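Local coordinates for protein truncated hemoglobin 4 (Chlamydomonas reinhardtii, PDB 6BME) that binds heme with a lysine and a histidine as axial iron ligands and, as a truncated (2-on-2) globin domain, probably binds oxygen, at residues A[22-27]-A[84-89]; A[72-77]-A[121-126]; A[78-83]-A[117-122]. All blocks are in the same frame, centred on the assembly; numbering follows the deposited sequence.

Contact 1 (A[22-27]-A[84-89]); sequences KKLMND and DKVAGH
One oxygen of D27, OD2, is gripped by two donors on helix 80-96, a compact example of how a single buried carboxylate can tie a loop to a helix. The imidazole of H89 meets it nearly head-on, with NE2 2.8 Å from D27 OD2. The N-H...O angle is 175°, and the oxygen sits in the ring plane, offering its anti lone pair. Carboxylate and ring are turned 82° apart. From the syn side, 26° out of the carboxylate plane, comes the ammonium group of K85, whose NZ forms a salt bridge of 2.7 Å with the same OD2. The other oxygen, OD1, accepts from the backbone N of D29. Were D27 replaced by an alanine, the K85 charge would probably lose its mate and H89 NE2 its in-plane acceptor, leaving the ring freer to turn. Over one face of that ring lies K23, its CB 4.2 Å from the centroid in a CH-pi contact; the chain runs on past H89, straight as far as CE and bent at its last torsion, to a salt bridge with E96. A water joins K23 NZ to H89 ND1. Deeper in, L24 CD2 packs 4.1 Å from V86 CG2, and V86 touches the heme. This is helix-helix packing of the globin fold, joining the end of helix 10-25 to helix 80-96, polar outside and apolar toward the distal heme pocket.

Contact 2 (A[72-77]-A[121-126]); sequences LIINRG and ERYKGK. With HEM (protoporphyrin IX containing Fe), chain C.
I73 and Y123 meet through apolar contact, which carries most of this junction between a helix end and the segment after helix 101-114, near the end of this fragment. The methyl CG2 of I73 stands over one face of the Y123 ring, 3.9 Å from its centroid and 25° off the normal, a CH-pi contact displaced toward the rim. The other branch of the same isoleucine reaches along to the phenol end, where CD1 lies 3.5 Å from Y123 CZ. Both branches can be used at once because CG2 is anti to the backbone N while CG1 lies beside it (chi1 -64°), which spreads them along the length of the ring. I74 works at the other end of the tyrosine: its CG1 is 4.1 Å from Y123 CB, and the two side chains cross at about a right angle.

Contacts of carbon with backbone oxygen form the second class. I74 CG2 rests 3.4 Å from G125 O, and I74 CG1 lies near the carbonyl of K124. In the reverse sense, K126 offers its CA-H to the helix, with CA 3.2 Å from I74 O, while its CG and CD lie beside the carbonyl oxygen of I73.

Conventional hydrogen bonds stay within the loop and shape it. K126 NZ donates to Y123 O at 3.0 Å, approaching from above the carbonyl plane, and also to P120 O; this curls the chain back on itself. The Y123 hydroxyl is bonded to L117 O.

The loop thus lies against the last turn of helix 62-75, with Y123 also touching V66 and A70 on that helix, while L72 in the same turn meets the heme and I73 packs on L78 leading into helix 80-96.

Contact 3 (A[78-83]-A[117-122]); sequences LNLTHF and LFDPER. With HEM (protoporphyrin IX containing Fe), chain C.
F83 and F118 fit together as bump and hollow, a case of one ring set obliquely over another without forming a regular stack. CD2 of F83 presses over one face of the F118 ring, 3.4 Å from F118 CD1 and offset toward the rim. The planes are inclined at 37° and the centroids are 5.1 Å apart, so the pair is neither stacked nor T-shaped. The first torsion of F83, near 174°, swings the ring away from the backbone N and onto F118; the neighbouring ring atom, CE2, meets the vinyl group of the heme that includes CAB.

The edge of F118 is filled by L78, whose CD2 lies in the ring plane, 4.0 Å from F118 CE2. The other methyl, CD1, turns to the heme and approaches HEM CAC at 3.5 Å, so this leucine forks between ring and porphyrin. The point of the F118 ring, CZ, comes to 3.5 Å from HEM CHC, wedging the phenyl against the porphyrin between the two vinyl-bearing pyrroles.

Further out, L80 lays its CD2 on the backbone of the loop, 3.5 Å from F118 O, with CG near D119 CA. P120 forms a matching knob: its CG is 3.8 Å from N79 CB and also rests near L78 O. Both segments are also shaped locally, by a capping box between N79 and H82 at the start of helix 80-96 and by an Asx turn in which D119 OD1 accepts from E121 N.

F118 also meets H69, the axial histidine, edge-to-face. L78, F83 and F118 therefore form part of the proximal wall of the heme pocket of a 2-on-2 globin.

Contacts 1 and 3 are partly buried and share helix 80-96, contact 3 at its first turn and contact 1 just beyond; contact 2 lies at the surface, farthest from the centre of the chain. Contacts 2 and 3 adjoin, sharing E121 and R122 and drawing on the same loop after helix 101-114, which spans from the heme pocket to the end of helix 62-75. The chemistry follows place. Only contact 1 has hydrogen bonds and a salt bridge across its segments. In contacts 2 and 3 the polar bonds shape each segment, while apolar surfaces do the joining: isoleucines on a tyrosine at the outside, phenylalanines and one leucine against the heme within.

Contact 1 (A[22-27]-A[84-89])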
loop_
_atom_site.group_PDB
_atom_site.type_symbol
_atom_site.label_atom_id
_atom_site.label_comp_id
_atom_site.label_asym_id
_atom_site.label_seq_id
_atom_site.Cartn_x
_atom_site.Cartn_y
_atom_site.Cartn_z
ATOM N N LYS A 22 9.916 0.797 -5.667
ATOM C CA LYS A 22 11.350 0.765 -5.395
ATOM C C LYS A 22 11.640 1.073 -3.933
ATOM O O LYS A 22 12.535 0.462 -3.333
ATOM C CB LYS A 22 12.081 1.738 -6.327
ATOM C CG LYS A 22 12.083 1.288 -7.783
ATOM C CD LYS A 22 12.772 2.300 -8.676
ATOM C CE LYS A 22 12.639 1.925 -10.156
ATOM N NZ LYS A 22 11.962 2.994 -10.950
ATOM N N LYS A 23 10.871 1.984 -3.327
ATOM C CA LYS A 23 11.012 2.235 -1.891
ATOM C C LYS A 23 10.811 0.957 -1.081
ATOM O O LYS A 23 11.576 0.671 -0.158
ATOM C CB LYS A 23 10.024 3.310 -1.432
ATOM C CG LYS A 23 10.423 4.739 -1.754
ATOM C CD LYS A 23 9.309 5.706 -1.362
ATOM C CE LYS A 23 9.635 7.137 -1.759
ATOM N NZ LYS A 23 10.824 7.659 -1.016
ATOM N N LEU A 24 9.775 0.174 -1.405
ATOM C CA LEU A 24 9.527 -1.050 -0.647
ATOM C C LEU A 24 10.645 -2.063 -0.859
ATOM O O LEU A 24 11.127 -2.682 0.100
ATOM C CB LEU A 24 8.177 -1.658 -1.034
ATOM C CG LEU A 24 6.933 -0.777 -0.943
ATOM C CD1 LEU A 24 5.691 -1.624 -1.184
ATOM C CD2 LEU A 24 6.852 -0.081 0.407
ATOM N N MET A 25 11.068 -2.262 -2.112
ATOM C CA MET A 25 12.099 -3.262 -2.366
ATOM C C MET A 25 13.450 -2.842 -1.799
ATOM O O MET A 25 14.277 -3.704 -1.484
ATOM C CB MET A 25 12.198 -3.543 -3.870
ATOM C CG MET A 25 10.868 -3.982 -4.497
ATOM S SD MET A 25 10.077 -5.360 -3.608
ATOM C CE MET A 25 11.266 -6.663 -3.935
ATOM N N ASN A 26 13.684 -1.547 -1.619
ATOM C CA ASN A 26 14.963 -1.088 -1.102
ATOM C C ASN A 26 14.956 -0.907 0.407
ATOM O O ASN A 26 15.963 -0.476 0.970
ATOM C CB ASN A 26 15.364 0.212 -1.802
ATOM C CG ASN A 26 15.673 -0.004 -3.277
ATOM O OD1 ASN A 26 16.287 -1.008 -3.644
ATOM N ND2 ASN A 26 15.237 0.925 -4.127
ATOM N N ASP A 27 13.847 -1.230 1.073
ATOM C CA ASP A 27 13.760 -1.134 2.519
ATOM C C ASP A 27 14.053 -2.508 3.103
ATOM O O ASP A 27 13.244 -3.433 2.920
ATOM C CB ASP A 27 12.369 -0.648 2.939
ATOM C CG ASP A 27 12.250 -0.384 4.442
ATOM O OD1 ASP A 27 12.828 -1.139 5.247
ATOM O OD2 ASP A 27 11.555 0.583 4.823
ATOM N N ASP A 84 3.059 0.798 9.016
ATOM C CA ASP A 84 3.379 2.220 9.091
ATOM C C ASP A 84 4.536 2.586 8.173
ATOM O O ASP A 84 4.622 3.737 7.722
ATOM C CB ASP A 84 3.699 2.619 10.534
ATOM C CG ASP A 84 2.485 2.535 11.442
ATOM O OD1 ASP A 84 1.353 2.599 10.917
ATOM O OD2 ASP A 84 2.651 2.404 12.681
ATOM N N LYS A 85 5.455 1.646 7.919
ATOM C CA LYS A 85 6.564 1.940 7.016
ATOM C C LYS A 85 6.087 1.957 5.565
ATOM O O LYS A 85 6.464 2.849 4.797
ATOM C CB LYS A 85 7.695 0.922 7.212
ATOM C CG LYS A 85 9.069 1.398 6.722
ATOM C CD LYS A 85 9.613 2.560 7.591
ATOM C CE LYS A 85 10.886 3.156 7.002
ATOM N NZ LYS A 85 11.986 2.137 7.001
ATOM N N VAL A 86 5.250 0.983 5.182
ATOM C CA VAL A 86 4.665 0.968 3.843
ATOM C C VAL A 86 3.844 2.231 3.618
ATOM O O VAL A 86 3.936 2.875 2.563
ATOM C CB VAL A 86 3.816 -0.305 3.639
ATOM C CG1 VAL A 86 2.914 -0.183 2.400
ATOM C CG2 VAL A 86 4.704 -1.543 3.526
ATOM N N ALA A 87 3.035 2.608 4.612
ATOM C CA ALA A 87 2.202 3.802 4.483
ATOM C C ALA A 87 3.051 5.062 4.372
ATOM O O ALA A 87 2.744 5.965 3.577
ATOM C CB ALA A 87 1.242 3.896 5.671
ATOM N N GLY A 88 4.132 5.140 5.151
ATOM C CA GLY A 88 5.036 6.281 5.031
ATOM C C GLY A 88 5.707 6.355 3.668
ATOM O O GLY A 88 5.809 7.431 3.071
ATOM N N HIS A 89 6.185 5.216 3.157
ATOM C CA HIS A 89 6.757 5.228 1.816
ATOM C C HIS A 89 5.732 5.666 0.785
ATOM O O HIS A 89 6.082 6.344 -0.188
ATOM C CB HIS A 89 7.305 3.853 1.439
ATOM C CG HIS A 89 8.559 3.478 2.168
ATOM N ND1 HIS A 89 9.624 4.341 2.314
ATOM C CD2 HIS A 89 8.917 2.328 2.792
ATOM C CE1 HIS A 89 10.584 3.737 2.995
ATOM N NE2 HIS A 89 10.182 2.511 3.290
HETATM O O HOH W 1 10.395 7.128 1.833
#

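Contact 2 (A[72-77]-A[121-126])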
loop_
_atom_site.group_PDB
_atom_site.type_symbol
_atom_site.label_atom_id
_atom_site.label_comp_id
_atom_site.label_asym_id
_atom_site.label_seq_id
_atom_site.Cartn_x
_atom_site.Cartn_y
_atom_site.Cartn_z
ATOM N N LEU A 72 0.478 -13.427 6.007
ATOM C CA LEU A 72 1.708 -12.736 6.392
ATOM C C LEU A 72 1.713 -12.403 7.877
ATOM O O LEU A 72 2.757 -12.481 8.539
ATOM C CB LEU A 72 1.879 -11.450 5.579
ATOM C CG LEU A 72 1.877 -11.648 4.058
ATOM C CD1 LEU A 72 1.757 -10.318 3.330
ATOM C CD2 LEU A 72 3.119 -12.393 3.609
ATOM N N ILE A 73 0.555 -12.012 8.410
ATOM C CA ILE A 73 0.432 -11.686 9.826
ATOM C C ILE A 73 0.544 -12.947 10.675
ATOM O O ILE A 73 1.123 -12.927 11.767
ATOM C CB ILE A 73 -0.902 -10.952 10.082
ATOM C CG1 ILE A 73 -0.931 -9.611 9.342
ATOM C CG2 ILE A 73 -1.140 -10.720 11.584
ATOM C CD1 ILE A 73 -2.320 -8.971 9.301
ATOM N N ILE A 74 -0.025 -14.050 10.201
ATOM C CA ILE A 74 -0.086 -15.273 10.999
ATOM C C ILE A 74 1.188 -16.098 10.878
ATOM O O ILE A 74 1.654 -16.674 11.862
ATOM C CB ILE A 74 -1.326 -16.091 10.591
ATOM C CG1 ILE A 74 -2.591 -15.354 11.016
ATOM C CG2 ILE A 74 -1.258 -17.492 11.190
ATOM C CD1 ILE A 74 -3.864 -15.869 10.335
ATOM N N ASN A 75 1.776 -16.164 9.691
ATOM C CA ASN A 75 2.889 -17.060 9.437
ATOM C C ASN A 75 4.215 -16.336 9.249
ATOM O O ASN A 75 5.262 -16.992 9.258
ATOM C CB ASN A 75 2.605 -17.909 8.188
ATOM C CG ASN A 75 1.524 -18.949 8.413
ATOM O OD1 ASN A 75 1.231 -19.336 9.546
ATOM N ND2 ASN A 75 0.950 -19.442 7.316
ATOM N N ARG A 76 4.210 -15.007 9.075
ATOM C CA ARG A 76 5.442 -14.291 8.762
ATOM C C ARG A 76 5.687 -13.057 9.634
ATOM O O ARG A 76 6.580 -12.260 9.315
ATOM C CB ARG A 76 5.453 -13.879 7.278
ATOM C CG ARG A 76 5.142 -15.002 6.277
ATOM C CD ARG A 76 6.376 -15.754 5.818
ATOM N NE ARG A 76 7.302 -14.871 5.114
ATOM C CZ ARG A 76 7.146 -14.457 3.858
ATOM N NH1 ARG A 76 6.090 -14.846 3.153
ATOM N NH2 ARG A 76 8.043 -13.647 3.314
ATOM N N GLY A 77 4.913 -12.854 10.700
ATOM C CA GLY A 77 5.191 -11.773 11.626
ATOM C C GLY A 77 4.928 -10.378 11.103
ATOM O O GLY A 77 5.514 -9.420 11.612
ATOM N N GLU A 121 -2.596 -8.503 17.185
ATOM C CA GLU A 121 -3.399 -8.972 18.311
ATOM C C GLU A 121 -4.788 -9.430 17.882
ATOM O O GLU A 121 -5.435 -10.182 18.617
ATOM C CB GLU A 121 -3.495 -7.880 19.376
ATOM C CG GLU A 121 -2.159 -7.585 20.058
ATOM C CD GLU A 121 -1.839 -8.549 21.200
ATOM O OE1 GLU A 121 -1.148 -8.124 22.157
ATOM O OE2 GLU A 121 -2.277 -9.721 21.156
ATOM N N ARG A 122 -5.246 -9.014 16.702
ATOM C CA ARG A 122 -6.539 -9.428 16.170
ATOM C C ARG A 122 -6.528 -10.826 15.548
ATOM O O ARG A 122 -7.599 -11.325 15.181
ATOM C CB ARG A 122 -7.016 -8.395 15.141
ATOM C CG ARG A 122 -7.327 -7.032 15.764
ATOM C CD ARG A 122 -7.976 -6.080 14.777
ATOM N NE ARG A 122 -8.682 -4.997 15.460
ATOM C CZ ARG A 122 -8.141 -3.820 15.765
ATOM N NH1 ARG A 122 -8.862 -2.897 16.395
ATOM N NH2 ARG A 122 -6.879 -3.563 15.440
ATOM N N TYR A 123 -5.375 -11.485 15.453
ATOM C CA TYR A 123 -5.244 -12.762 14.762
ATOM C C TYR A 123 -4.803 -13.839 15.744
ATOM O O TYR A 123 -4.169 -13.540 16.758
ATOM C CB TYR A 123 -4.231 -12.644 13.599
ATOM C CG TYR A 123 -4.654 -11.666 12.535
ATOM C CD1 TYR A 123 -4.520 -10.292 12.730
ATOM C CD2 TYR A 123 -5.207 -12.108 11.335
ATOM C CE1 TYR A 123 -4.919 -9.384 11.747
ATOM C CE2 TYR A 123 -5.605 -11.211 10.352
ATOM C CZ TYR A 123 -5.456 -9.852 10.562
ATOM O OH TYR A 123 -5.849 -8.963 9.590
ATOM N N LYS A 124 -5.139 -15.098 15.444
ATOM C CA LYS A 124 -4.720 -16.236 16.258
ATOM C C LYS A 124 -3.680 -17.076 15.516
ATOM O O LYS A 124 -3.468 -16.920 14.314
ATOM C CB LYS A 124 -5.922 -17.116 16.628
ATOM C CG LYS A 124 -7.020 -16.418 17.417
ATOM C CD LYS A 124 -6.623 -16.251 18.869
ATOM C CE LYS A 124 -7.824 -15.902 19.735
ATOM N NZ LYS A 124 -8.576 -14.739 19.198
ATOM N N GLY A 125 -3.037 -17.985 16.250
ATOM C CA GLY A 125 -2.146 -18.953 15.628
ATOM C C GLY A 125 -0.892 -18.374 15.004
ATOM O O GLY A 125 -0.335 -18.977 14.072
ATOM N N LYS A 126 -0.421 -17.229 15.498
ATOM C CA LYS A 126 0.740 -16.574 14.915
ATOM C C LYS A 126 2.029 -17.300 15.294
ATOM O O LYS A 126 2.082 -18.073 16.250
ATOM C CB LYS A 126 0.810 -15.113 15.370
ATOM C CG LYS A 126 -0.413 -14.300 14.988
ATOM C CD LYS A 126 -0.212 -12.806 15.277
ATOM C CE LYS A 126 -0.084 -12.542 16.778
ATOM N NZ LYS A 126 -1.324 -12.902 17.526
HETATM C CHA HEM C . -0.859 -8.325 -1.647
HETATM C CHB HEM C . -2.908 -3.988 -1.066
HETATM C CHC HEM C . -0.425 -3.510 3.063
HETATM C CHD HEM C . 2.619 -6.889 1.450
HETATM C C1A HEM C . -1.678 -7.242 -1.877
HETATM C C2A HEM C . -2.638 -7.043 -2.956
HETATM C C3A HEM C . -3.183 -5.825 -2.773
HETATM C C4A HEM C . -2.603 -5.222 -1.595
HETATM C CMA HEM C . -4.264 -5.123 -3.620
HETATM C CAA HEM C . -2.985 -8.045 -4.102
HETATM C CBA HEM C . -1.767 -8.371 -4.968
HETATM C CGA HEM C . -2.128 -9.166 -6.209
HETATM O O1A HEM C . -2.651 -10.318 -6.082
HETATM O O2A HEM C . -1.860 -8.640 -7.329
HETATM C C1B HEM C . -2.513 -3.539 0.178
HETATM C C2B HEM C . -3.129 -2.488 0.962
HETATM C C3B HEM C . -2.437 -2.380 2.106
HETATM C C4B HEM C . -1.353 -3.331 2.065
HETATM C CMB HEM C . -4.382 -1.676 0.555
HETATM C CAB HEM C . -2.639 -1.415 3.299
HETATM C CBB HEM C . -3.271 -0.245 3.210
HETATM C C1C HEM C . 0.674 -4.319 2.943
HETATM C C2C HEM C . 1.813 -4.318 3.812
HETATM C C3C HEM C . 2.681 -5.225 3.372
HETATM C C4C HEM C . 2.097 -5.861 2.203
HETATM C CMC HEM C . 1.986 -3.377 5.025
HETATM C CAC HEM C . 4.045 -5.517 4.026
HETATM C CBC HEM C . 5.106 -5.833 3.277
HETATM C C1D HEM C . 1.902 -7.625 0.521
HETATM C C2D HEM C . 2.317 -8.869 -0.095
HETATM C C3D HEM C . 1.366 -9.251 -0.946
HETATM C C4D HEM C . 0.306 -8.273 -0.902
HETATM C CMD HEM C . 3.650 -9.582 0.188
HETATM C CAD HEM C . 1.352 -10.501 -1.873
HETATM C CBD HEM C . 0.965 -11.744 -1.084
HETATM C CGD HEM C . 1.031 -12.918 -2.033
HETATM O O1D HEM C . 0.623 -12.764 -3.212
HETATM O O2D HEM C . 1.475 -14.006 -1.603
HETATM N NA HEM C . -1.680 -6.112 -1.092
HETATM N NB HEM C . -1.429 -4.039 0.886
HETATM N NC HEM C . 0.877 -5.277 1.982
HETATM N ND HEM C . 0.655 -7.293 0.012
HETATM FE FE HEM C . -0.376 -5.666 0.444
#

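Contact 3 (A[78-83]-A[117-122])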
loop_
_atom_site.group_PDB
_atom_site.type_symbol
_atom_site.label_atom_id
_atom_site.label_comp_id
_atom_site.label_asym_id
_atom_site.label_seq_id
_atom_site.Cartn_x
_atom_site.Cartn_y
_atom_site.Cartn_z
ATOM N N LEU A 78 4.056 -10.231 10.107
ATOM C CA LEU A 78 3.709 -8.905 9.596
ATOM C C LEU A 78 2.997 -8.109 10.684
ATOM O O LEU A 78 2.085 -8.620 11.346
ATOM C CB LEU A 78 2.817 -9.037 8.362
ATOM C CG LEU A 78 2.505 -7.711 7.663
ATOM C CD1 LEU A 78 3.808 -7.152 7.161
ATOM C CD2 LEU A 78 1.492 -7.875 6.507
ATOM N N ASN A 79 3.417 -6.860 10.893
ATOM C CA ASN A 79 2.921 -6.125 12.054
ATOM C C ASN A 79 2.685 -4.651 11.722
ATOM O O ASN A 79 2.865 -4.198 10.585
ATOM C CB ASN A 79 3.872 -6.300 13.253
ATOM C CG ASN A 79 5.254 -5.713 13.013
ATOM O OD1 ASN A 79 5.387 -4.614 12.507
ATOM N ND2 ASN A 79 6.290 -6.450 13.399
ATOM N N LEU A 80 2.269 -3.900 12.749
ATOM C CA LEU A 80 1.912 -2.500 12.561
ATOM C C LEU A 80 3.117 -1.651 12.176
ATOM O O LEU A 80 2.964 -0.639 11.478
ATOM C CB LEU A 80 1.264 -1.956 13.837
ATOM C CG LEU A 80 -0.173 -2.401 14.123
ATOM C CD1 LEU A 80 -0.617 -1.875 15.458
ATOM C CD2 LEU A 80 -1.133 -1.938 13.009
ATOM N N THR A 81 4.315 -2.014 12.645
ATOM C CA THR A 81 5.498 -1.268 12.230
ATOM C C THR A 81 5.703 -1.420 10.727
ATOM O O THR A 81 6.025 -0.455 10.030
ATOM C CB THR A 81 6.735 -1.747 12.994
ATOM O OG1 THR A 81 6.476 -1.716 14.409
ATOM C CG2 THR A 81 7.935 -0.841 12.707
ATOM N N HIS A 82 5.490 -2.623 10.206
ATOM C CA HIS A 82 5.593 -2.806 8.766
ATOM C C HIS A 82 4.543 -1.976 8.036
ATOM O O HIS A 82 4.865 -1.296 7.050
ATOM C CB HIS A 82 5.465 -4.285 8.422
ATOM C CG HIS A 82 6.515 -5.140 9.063
ATOM N ND1 HIS A 82 6.215 -6.285 9.763
ATOM C CD2 HIS A 82 7.860 -5.003 9.123
ATOM C CE1 HIS A 82 7.330 -6.829 10.214
ATOM N NE2 HIS A 82 8.342 -6.064 9.851
ATOM N N PHE A 83 3.290 -1.996 8.522
ATOM C CA PHE A 83 2.228 -1.202 7.899
ATOM C C PHE A 83 2.586 0.276 7.878
ATOM O O PHE A 83 2.383 0.965 6.869
ATOM C CB PHE A 83 0.895 -1.389 8.626
ATOM C CG PHE A 83 -0.207 -0.487 8.105
ATOM C CD1 PHE A 83 -0.352 0.816 8.579
ATOM C CD2 PHE A 83 -1.082 -0.934 7.120
ATOM C CE1 PHE A 83 -1.344 1.651 8.082
ATOM C CE2 PHE A 83 -2.086 -0.110 6.621
ATOM C CZ PHE A 83 -2.216 1.187 7.098
ATOM N N LEU A 117 -6.516 -3.313 10.725
ATOM C CA LEU A 117 -6.524 -4.669 10.187
ATOM C C LEU A 117 -5.140 -5.298 10.152
ATOM O O LEU A 117 -5.020 -6.485 9.821
ATOM C CB LEU A 117 -7.110 -4.679 8.774
ATOM C CG LEU A 117 -8.396 -3.868 8.565
ATOM C CD1 LEU A 117 -8.713 -3.739 7.083
ATOM C CD2 LEU A 117 -9.567 -4.472 9.333
ATOM N N PHE A 118 -4.098 -4.531 10.445
ATOM C CA PHE A 118 -2.739 -5.046 10.496
ATOM C C PHE A 118 -2.235 -5.170 11.923
ATOM O O PHE A 118 -1.035 -5.367 12.136
ATOM C CB PHE A 118 -1.822 -4.169 9.644
ATOM C CG PHE A 118 -2.077 -4.330 8.176
ATOM C CD1 PHE A 118 -3.110 -3.639 7.563
ATOM C CD2 PHE A 118 -1.336 -5.246 7.424
ATOM C CE1 PHE A 118 -3.380 -3.807 6.199
ATOM C CE2 PHE A 118 -1.593 -5.426 6.069
ATOM C CZ PHE A 118 -2.626 -4.706 5.455
ATOM N N ASP A 119 -3.137 -5.101 12.898
ATOM C CA ASP A 119 -2.794 -5.327 14.293
ATOM C C ASP A 119 -2.735 -6.831 14.561
ATOM O O ASP A 119 -3.775 -7.506 14.555
ATOM C CB ASP A 119 -3.818 -4.642 15.200
ATOM C CG ASP A 119 -3.491 -4.780 16.680
ATOM O OD1 ASP A 119 -2.613 -5.587 17.062
ATOM O OD2 ASP A 119 -4.138 -4.066 17.468
ATOM N N PRO A 120 -1.552 -7.381 14.838
ATOM C CA PRO A 120 -1.447 -8.836 15.038
ATOM C C PRO A 120 -2.271 -9.348 16.205
ATOM O O PRO A 120 -2.623 -10.529 16.214
ATOM C CB PRO A 120 0.052 -9.050 15.282
ATOM C CG PRO A 120 0.717 -7.806 14.703
ATOM C CD PRO A 120 -0.249 -6.713 14.974
ATOM N N GLU A 121 -2.596 -8.503 17.185
ATOM C CA GLU A 121 -3.399 -8.972 18.311
ATOM C C GLU A 121 -4.788 -9.430 17.882
ATOM O O GLU A 121 -5.435 -10.182 18.617
ATOM C CB GLU A 121 -3.495 -7.880 19.376
ATOM C CG GLU A 121 -2.159 -7.585 20.058
ATOM C CD GLU A 121 -1.839 -8.549 21.200
ATOM O OE1 GLU A 121 -1.148 -8.124 22.157
ATOM O OE2 GLU A 121 -2.277 -9.721 21.156
ATOM N N ARG A 122 -5.246 -9.014 16.702
ATOM C CA ARG A 122 -6.539 -9.428 16.170
ATOM C C ARG A 122 -6.528 -10.826 15.548
ATOM O O ARG A 122 -7.599 -11.325 15.181
ATOM C CB ARG A 122 -7.016 -8.395 15.141
ATOM C CG ARG A 122 -7.327 -7.032 15.764
ATOM C CD ARG A 122 -7.976 -6.080 14.777
ATOM N NE ARG A 122 -8.682 -4.997 15.460
ATOM C CZ ARG A 122 -8.141 -3.820 15.765
ATOM N NH1 ARG A 122 -8.862 -2.897 16.395
ATOM N NH2 ARG A 122 -6.879 -3.563 15.440
HETATM C CHA HEM C . -0.859 -8.325 -1.647
HETATM C CHB HEM C . -2.908 -3.988 -1.066
HETATM C CHC HEM C . -0.425 -3.510 3.063
HETATM C CHD HEM C . 2.619 -6.889 1.450
HETATM C C1A HEM C . -1.678 -7.242 -1.877
HETATM C C2A HEM C . -2.638 -7.043 -2.956
HETATM C C3A HEM C . -3.183 -5.825 -2.773
HETATM C C4A HEM C . -2.603 -5.222 -1.595
HETATM C CMA HEM C . -4.264 -5.123 -3.620
HETATM C CAA HEM C . -2.985 -8.045 -4.102
HETATM C CBA HEM C . -1.767 -8.371 -4.968
HETATM C CGA HEM C . -2.128 -9.166 -6.209
HETATM O O1A HEM C . -2.651 -10.318 -6.082
HETATM O O2A HEM C . -1.860 -8.640 -7.329
HETATM C C1B HEM C . -2.513 -3.539 0.178
HETATM C C2B HEM C . -3.129 -2.488 0.962
HETATM C C3B HEM C . -2.437 -2.380 2.106
HETATM C C4B HEM C . -1.353 -3.331 2.065
HETATM C CMB HEM C . -4.382 -1.676 0.555
HETATM C CAB HEM C . -2.639 -1.415 3.299
HETATM C CBB HEM C . -3.271 -0.245 3.210
HETATM C C1C HEM C . 0.674 -4.319 2.943
HETATM C C2C HEM C . 1.813 -4.318 3.812
HETATM C C3C HEM C . 2.681 -5.225 3.372
HETATM C C4C HEM C . 2.097 -5.861 2.203
HETATM C CMC HEM C . 1.986 -3.377 5.025
HETATM C CAC HEM C . 4.045 -5.517 4.026
HETATM C CBC HEM C . 5.106 -5.833 3.277
HETATM C C1D HEM C . 1.902 -7.625 0.521
HETATM C C2D HEM C . 2.317 -8.869 -0.095
HETATM C C3D HEM C . 1.366 -9.251 -0.946
HETATM C C4D HEM C . 0.306 -8.273 -0.902
HETATM C CMD HEM C . 3.650 -9.582 0.188
HETATM C CAD HEM C . 1.352 -10.501 -1.873
HETATM C CBD HEM C . 0.965 -11.744 -1.084
HETATM C CGD HEM C . 1.031 -12.918 -2.033
HETATM O O1D HEM C . 0.623 -12.764 -3.212
HETATM O O2D HEM C . 1.475 -14.006 -1.603
HETATM N NA HEM C . -1.680 -6.112 -1.092
HETATM N NB HEM C . -1.429 -4.039 0.886
HETATM N NC HEM C . 0.877 -5.277 1.982
HETATM N ND HEM C . 0.655 -7.293 0.012
HETATM FE FE HEM C . -0.376 -5.666 0.444
#